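Local coordinates for uncharacterized protein (Bacteroides ovatus, PDB 4FS7) that is of unknown function but, as an extracellular leucine-rich repeat protein of the BspA type, probably binds other proteins, at residues A[140-145]-A[163-168]; A[156-161]-A[179-184]. All coordinates share one frame; numbering follows the deposited sequence. Where two conformers were deposited one is given.

Interaction 1: A[140-145]-A[163-168]; sequences DFKEIT and SLEYVS
Asp140 and Ser163 meet where two successive turns of a BspA-type leucine-rich repeat solenoid come together: Ser163 OG donates to Asp140 OD1 at 2.7 Å, arriving from above the carboxylate plane. The aspartate's first bond leads away from the other segment, and placing CG opposite the backbone N (chi1 -150°) brings the carboxylate back to the serine. An alanine here would be likely to leave the Ser163 hydroxyl without this acceptor and free to turn. Close by, a water donates to Phe141 O and accepts from Ser163 N. Farther along, Lys142 O is gripped twice, by Glu165 N at 2.8 Å and less straight by Tyr166 N at 3.2 Å. Parallel strand pairing follows, with Ile144 N bonded to Tyr166 O and Ser168 N to Ile144 O. On the inner face, Ile144 CG2 lies 3.8 Å from Val167 CG2 and also touches Leu164 CD1. On the outer face, the Tyr166 ring turns its edge to Glu143 CB; in one of two Thr145 conformers a water joins its OG1 to Tyr166 OH. The axes of the short strands 143-145 and 166-168 approach to 4.8 Å, nearly parallel; beneath them Ile144 packs on Phe158, and Val167 on Ile190.

Interaction 2: A[156-161]-A[179-184]; sequences EAFATC and GLFSGC
Phe158 and Phe181 occupy matching places in consecutive turns of the leucine-rich repeat solenoid, and each segment follows the same course, a type I beta turn running into a type II turn. Such repetition is the principle of a solenoid: equivalent residues stack, one turn upon the next. The tight part is the inward side. Both rings point the same way, each with CG beside its backbone N (chi1 -63° and -61°), and closely similar second torsions bring their planes to within 14° of parallel; they are slid apart, with centroids 5.8 Å distant, and overlap little. The closer touch is Phe158 CB against Phe181 CD1 at 3.8 Å. Leu180 fills in beside them, its CD1 meeting the edge of the Phe158 ring and Ala157 CB, while its CG lies over one face of the Phe181 ring. Cys161 CB meets Cys184 SG at 3.9 Å, and Phe136 continues the aromatic row beyond Phe158.

The backbones are joined by Phe158 N to Leu180 O, at 3.0 Å but well bent, and by the straighter Thr160 N to Ser182 O, at 2.8 Å. The partly exposed side is polar and touches mainly backbone. Glu156 runs its CG past Gly179 O, while its carboxylate forms a salt bridge with Lys137. Ser182 O approaches Ala159 CB at 3.5 Å and accepts a CA-H...O contact from Ala159 CA. Loosest is Thr160: its CB leads away from 179-184, and its OG1 donates within its own turn to Ala159 O at 2.7 Å, from above the carbonyl plane.

How the interactions relate
Each contact joins one solenoid turn to the next, and their segments interleave along the chain in the order 140-145, 156-161, 163-168, 179-184. Interaction 1 is partly surface, a short parallel sheet with an apolar inner face and a polar outer one, served by waters and a serine-aspartate bond. Interaction 2 is mostly buried, built from turns rather than strands, and relies on phenylalanine, leucine, alanine and cysteine packing with fewer backbone bonds. Their apolar sides meet in one core: Ile144 CD1 comes within 3.7 Å of Phe158 CE1, and Val167 CG1 within 3.9 Å of Phe181 CZ, while Leu164 CD2 touches both Phe181 and Cys184.

Interaction 1: A[140-145]-A[163-168]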
loop_
_atom_site.group_PDB
_atom_site.type_symbol
_atom_site.label_atom_id
_atom_site.label_comp_id
_atom_site.label_asym_id
_atom_site.label_seq_id
_atom_site.Cartn_x
_atom_site.Cartn_y
_atom_site.Cartn_z
ATOM N N ASP A 140 17.838 -3.144 3.688
ATOM C CA ASP A 140 18.292 -1.774 3.404
ATOM C C ASP A 140 18.786 -1.562 1.961
ATOM O O ASP A 140 19.558 -0.648 1.702
ATOM C CB ASP A 140 19.330 -1.302 4.425
ATOM C CG ASP A 140 19.284 0.190 4.622
ATOM O OD1 ASP A 140 18.165 0.758 4.574
ATOM O OD2 ASP A 140 20.367 0.777 4.812
ATOM N N PHE A 141 18.276 -2.374 1.024
ATOM C CA PHE A 141 18.515 -2.230 -0.418
ATOM C C PHE A 141 18.188 -0.850 -0.944
ATOM O O PHE A 141 17.103 -0.341 -0.640
ATOM C CB PHE A 141 17.598 -3.195 -1.245
ATOM C CG PHE A 141 17.616 -4.633 -0.810
ATOM C CD1 PHE A 141 18.769 -5.257 -0.393
ATOM C CD2 PHE A 141 16.430 -5.401 -0.863
ATOM C CE1 PHE A 141 18.787 -6.577 -0.029
ATOM C CE2 PHE A 141 16.445 -6.708 -0.474
ATOM C CZ PHE A 141 17.623 -7.313 -0.083
ATOM N N LYS A 142 19.025 -0.317 -1.818
ATOM C CA LYS A 142 18.650 0.841 -2.631
ATOM C C LYS A 142 17.909 0.424 -3.909
ATOM O O LYS A 142 17.107 1.201 -4.429
ATOM C CB LYS A 142 19.882 1.636 -3.006
ATOM C CG LYS A 142 19.607 2.878 -3.775
ATOM C CD LYS A 142 20.928 3.669 -4.017
ATOM C CE LYS A 142 20.680 4.902 -4.868
ATOM N NZ LYS A 142 21.745 5.925 -4.626
ATOM N N GLU A 143 18.237 -0.753 -4.442
ATOM C CA GLU A 143 17.651 -1.198 -5.671
ATOM C C GLU A 143 17.501 -2.677 -5.593
ATOM O O GLU A 143 18.242 -3.375 -4.892
ATOM C CB GLU A 143 18.506 -0.775 -6.850
ATOM C CG GLU A 143 19.849 -1.369 -6.980
ATOM C CD GLU A 143 20.453 -0.911 -8.315
ATOM O OE1 GLU A 143 21.064 0.162 -8.332
ATOM O OE2 GLU A 143 20.221 -1.578 -9.359
ATOM N N ILE A 144 16.534 -3.184 -6.313
ATOM C CA ILE A 144 16.413 -4.630 -6.543
ATOM C C ILE A 144 15.749 -4.913 -7.896
ATOM O O ILE A 144 14.782 -4.224 -8.288
ATOM C CB ILE A 144 15.680 -5.365 -5.397
ATOM C CG1 ILE A 144 15.925 -6.887 -5.518
ATOM C CG2 ILE A 144 14.217 -4.988 -5.389
ATOM C CD1 ILE A 144 15.498 -7.694 -4.375
ATOM N N THR A 145 16.333 -5.868 -8.622
ATOM C CA THR A 145 15.747 -6.367 -9.854
ATOM C C THR A 145 15.213 -7.772 -9.663
ATOM O O THR A 145 15.931 -8.682 -9.181
ATOM C CB THR A 145 16.781 -6.295 -10.990
ATOM O OG1 THR A 145 17.139 -4.924 -11.189
ATOM C CG2 THR A 145 16.228 -6.872 -12.299
ATOM N N SER A 163 15.282 2.334 2.349
ATOM C CA SER A 163 16.243 2.920 1.427
ATOM C C SER A 163 15.902 2.606 -0.033
ATOM O O SER A 163 16.617 3.070 -0.922
ATOM C CB SER A 163 17.669 2.415 1.718
ATOM O OG SER A 163 18.089 2.890 2.959
ATOM N N LEU A 164 14.861 1.811 -0.287
ATOM C CA LEU A 164 14.573 1.348 -1.651
ATOM C C LEU A 164 14.128 2.509 -2.551
ATOM O O LEU A 164 13.145 3.202 -2.239
ATOM C CB LEU A 164 13.500 0.286 -1.627
ATOM C CG LEU A 164 13.182 -0.451 -2.916
ATOM C CD1 LEU A 164 14.371 -1.312 -3.413
ATOM C CD2 LEU A 164 11.943 -1.352 -2.703
ATOM N N GLU A 165 14.856 2.718 -3.642
ATOM C CA GLU A 165 14.598 3.742 -4.612
ATOM C C GLU A 165 14.308 3.218 -5.999
ATOM O O GLU A 165 13.809 3.954 -6.847
ATOM C CB GLU A 165 15.796 4.705 -4.704
ATOM C CG GLU A 165 16.109 5.487 -3.427
ATOM C CD GLU A 165 17.219 6.512 -3.603
ATOM O OE1 GLU A 165 17.294 7.159 -4.663
ATOM O OE2 GLU A 165 17.988 6.688 -2.655
ATOM N N TYR A 166 14.622 1.952 -6.269
ATOM C CA TYR A 166 14.405 1.405 -7.589
ATOM C C TYR A 166 13.989 -0.034 -7.425
ATOM O O TYR A 166 14.694 -0.811 -6.755
ATOM C CB TYR A 166 15.658 1.483 -8.424
ATOM C CG TYR A 166 15.421 0.846 -9.764
ATOM C CD1 TYR A 166 14.682 1.514 -10.746
ATOM C CD2 TYR A 166 15.841 -0.466 -10.027
ATOM C CE1 TYR A 166 14.441 0.942 -11.980
ATOM C CE2 TYR A 166 15.585 -1.053 -11.267
ATOM C CZ TYR A 166 14.891 -0.354 -12.233
ATOM O OH TYR A 166 14.646 -0.966 -13.431
ATOM N N VAL A 167 12.877 -0.433 -8.048
ATOM C CA VAL A 167 12.496 -1.846 -8.132
ATOM C C VAL A 167 11.994 -2.184 -9.522
ATOM O O VAL A 167 11.205 -1.444 -10.073
ATOM C CB VAL A 167 11.467 -2.235 -7.036
ATOM C CG1 VAL A 167 10.259 -1.337 -7.030
ATOM C CG2 VAL A 167 11.075 -3.700 -7.145
ATOM N N SER A 168 12.511 -3.266 -10.096
ATOM C CA SER A 168 12.044 -3.808 -11.359
ATOM C C SER A 168 11.263 -5.086 -11.111
ATOM O O SER A 168 11.860 -6.119 -10.813
ATOM C CB SER A 168 13.228 -4.049 -12.284
ATOM O OG SER A 168 12.754 -4.623 -13.504
HETATM O O HOH W 1 15.565 -0.498 1.696
HETATM O O HOH W 2 16.306 -3.348 -13.866
#

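Interaction 2: A[156-161]-A[179-184]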
loop_
_atom_site.group_PDB
_atom_site.type_symbol
_atom_site.label_atom_id
_atom_site.label_comp_id
_atom_site.label_asym_id
_atom_site.label_seq_id
_atom_site.Cartn_x
_atom_site.Cartn_y
_atom_site.Cartn_z
ATOM N N GLU A 156 3.866 -8.209 1.716
ATOM C CA GLU A 156 4.844 -7.477 2.518
ATOM C C GLU A 156 6.294 -7.920 2.246
ATOM O O GLU A 156 7.180 -7.669 3.077
ATOM C CB GLU A 156 4.520 -7.540 4.013
ATOM C CG GLU A 156 3.262 -6.735 4.379
ATOM C CD GLU A 156 3.059 -6.536 5.859
ATOM O OE1 GLU A 156 3.993 -6.727 6.667
ATOM O OE2 GLU A 156 1.929 -6.173 6.245
ATOM N N ALA A 157 6.577 -8.423 1.049
ATOM C CA ALA A 157 7.933 -8.926 0.779
ATOM C C ALA A 157 8.999 -7.847 0.871
ATOM O O ALA A 157 10.127 -8.151 1.247
ATOM C CB ALA A 157 7.980 -9.624 -0.584
ATOM N N PHE A 158 8.647 -6.594 0.541
ATOM C CA PHE A 158 9.559 -5.468 0.580
ATOM C C PHE A 158 9.057 -4.394 1.534
ATOM O O PHE A 158 9.426 -3.222 1.422
ATOM C CB PHE A 158 9.801 -4.913 -0.829
ATOM C CG PHE A 158 10.456 -5.915 -1.715
ATOM C CD1 PHE A 158 11.808 -6.149 -1.562
ATOM C CD2 PHE A 158 9.734 -6.663 -2.640
ATOM C CE1 PHE A 158 12.472 -7.104 -2.315
ATOM C CE2 PHE A 158 10.402 -7.622 -3.416
ATOM C CZ PHE A 158 11.755 -7.833 -3.214
ATOM N N ALA A 159 8.197 -4.760 2.472
ATOM C CA ALA A 159 7.690 -3.748 3.420
ATOM C C ALA A 159 8.835 -3.200 4.274
ATOM O O ALA A 159 9.753 -3.957 4.661
ATOM C CB ALA A 159 6.609 -4.331 4.304
ATOM N N THR A 160 8.785 -1.897 4.573
ATOM C CA THR A 160 9.744 -1.222 5.441
ATOM C C THR A 160 11.144 -1.294 4.874
ATOM O O THR A 160 12.106 -1.140 5.623
ATOM C CB THR A 160 9.649 -1.656 6.930
ATOM O OG1 THR A 160 10.250 -2.913 7.146
ATOM C CG2 THR A 160 8.242 -1.739 7.393
ATOM N N CYS A 161 11.295 -1.394 3.563
ATOM C CA CYS A 161 12.592 -1.250 2.914
ATOM C C CYS A 161 12.812 0.259 2.697
ATOM O O CYS A 161 12.462 0.845 1.658
ATOM C CB CYS A 161 12.632 -2.037 1.626
ATOM S SG CYS A 161 12.624 -3.845 1.906
ATOM N N GLY A 179 0.387 -5.090 0.905
ATOM C CA GLY A 179 1.474 -4.476 1.636
ATOM C C GLY A 179 2.841 -4.677 1.029
ATOM O O GLY A 179 3.828 -4.408 1.714
ATOM N N LEU A 180 2.919 -5.012 -0.256
ATOM C CA LEU A 180 4.199 -5.374 -0.869
ATOM C C LEU A 180 5.302 -4.378 -0.647
ATOM O O LEU A 180 6.455 -4.759 -0.343
ATOM C CB LEU A 180 3.991 -5.549 -2.353
ATOM C CG LEU A 180 5.167 -6.030 -3.176
ATOM C CD1 LEU A 180 5.746 -7.324 -2.647
ATOM C CD2 LEU A 180 4.715 -6.224 -4.639
ATOM N N PHE A 181 4.994 -3.080 -0.804
ATOM C CA PHE A 181 5.954 -2.009 -0.620
ATOM C C PHE A 181 5.562 -1.053 0.527
ATOM O O PHE A 181 5.970 0.117 0.559
ATOM C CB PHE A 181 6.152 -1.203 -1.912
ATOM C CG PHE A 181 6.686 -2.022 -3.037
ATOM C CD1 PHE A 181 7.995 -2.434 -3.025
ATOM C CD2 PHE A 181 5.891 -2.451 -4.084
ATOM C CE1 PHE A 181 8.502 -3.199 -4.018
ATOM C CE2 PHE A 181 6.407 -3.203 -5.088
ATOM C CZ PHE A 181 7.713 -3.589 -5.051
ATOM N N SER A 182 4.774 -1.539 1.474
ATOM C CA SER A 182 4.296 -0.704 2.578
ATOM C C SER A 182 5.494 -0.118 3.317
ATOM O O SER A 182 6.374 -0.854 3.712
ATOM C CB SER A 182 3.478 -1.532 3.547
ATOM O OG SER A 182 2.959 -0.702 4.583
ATOM N N GLY A 183 5.516 1.168 3.519
ATOM C CA GLY A 183 6.583 1.770 4.260
ATOM C C GLY A 183 7.913 2.020 3.557
ATOM O O GLY A 183 8.938 2.308 4.206
ATOM N N CYS A 184 7.915 1.942 2.231
ATOM C CA CYS A 184 9.102 2.223 1.434
ATOM C C CYS A 184 9.163 3.724 1.160
ATOM O O CYS A 184 8.822 4.220 0.092
ATOM C CB CYS A 184 9.122 1.437 0.129
ATOM S SG CYS A 184 9.369 -0.363 0.444
#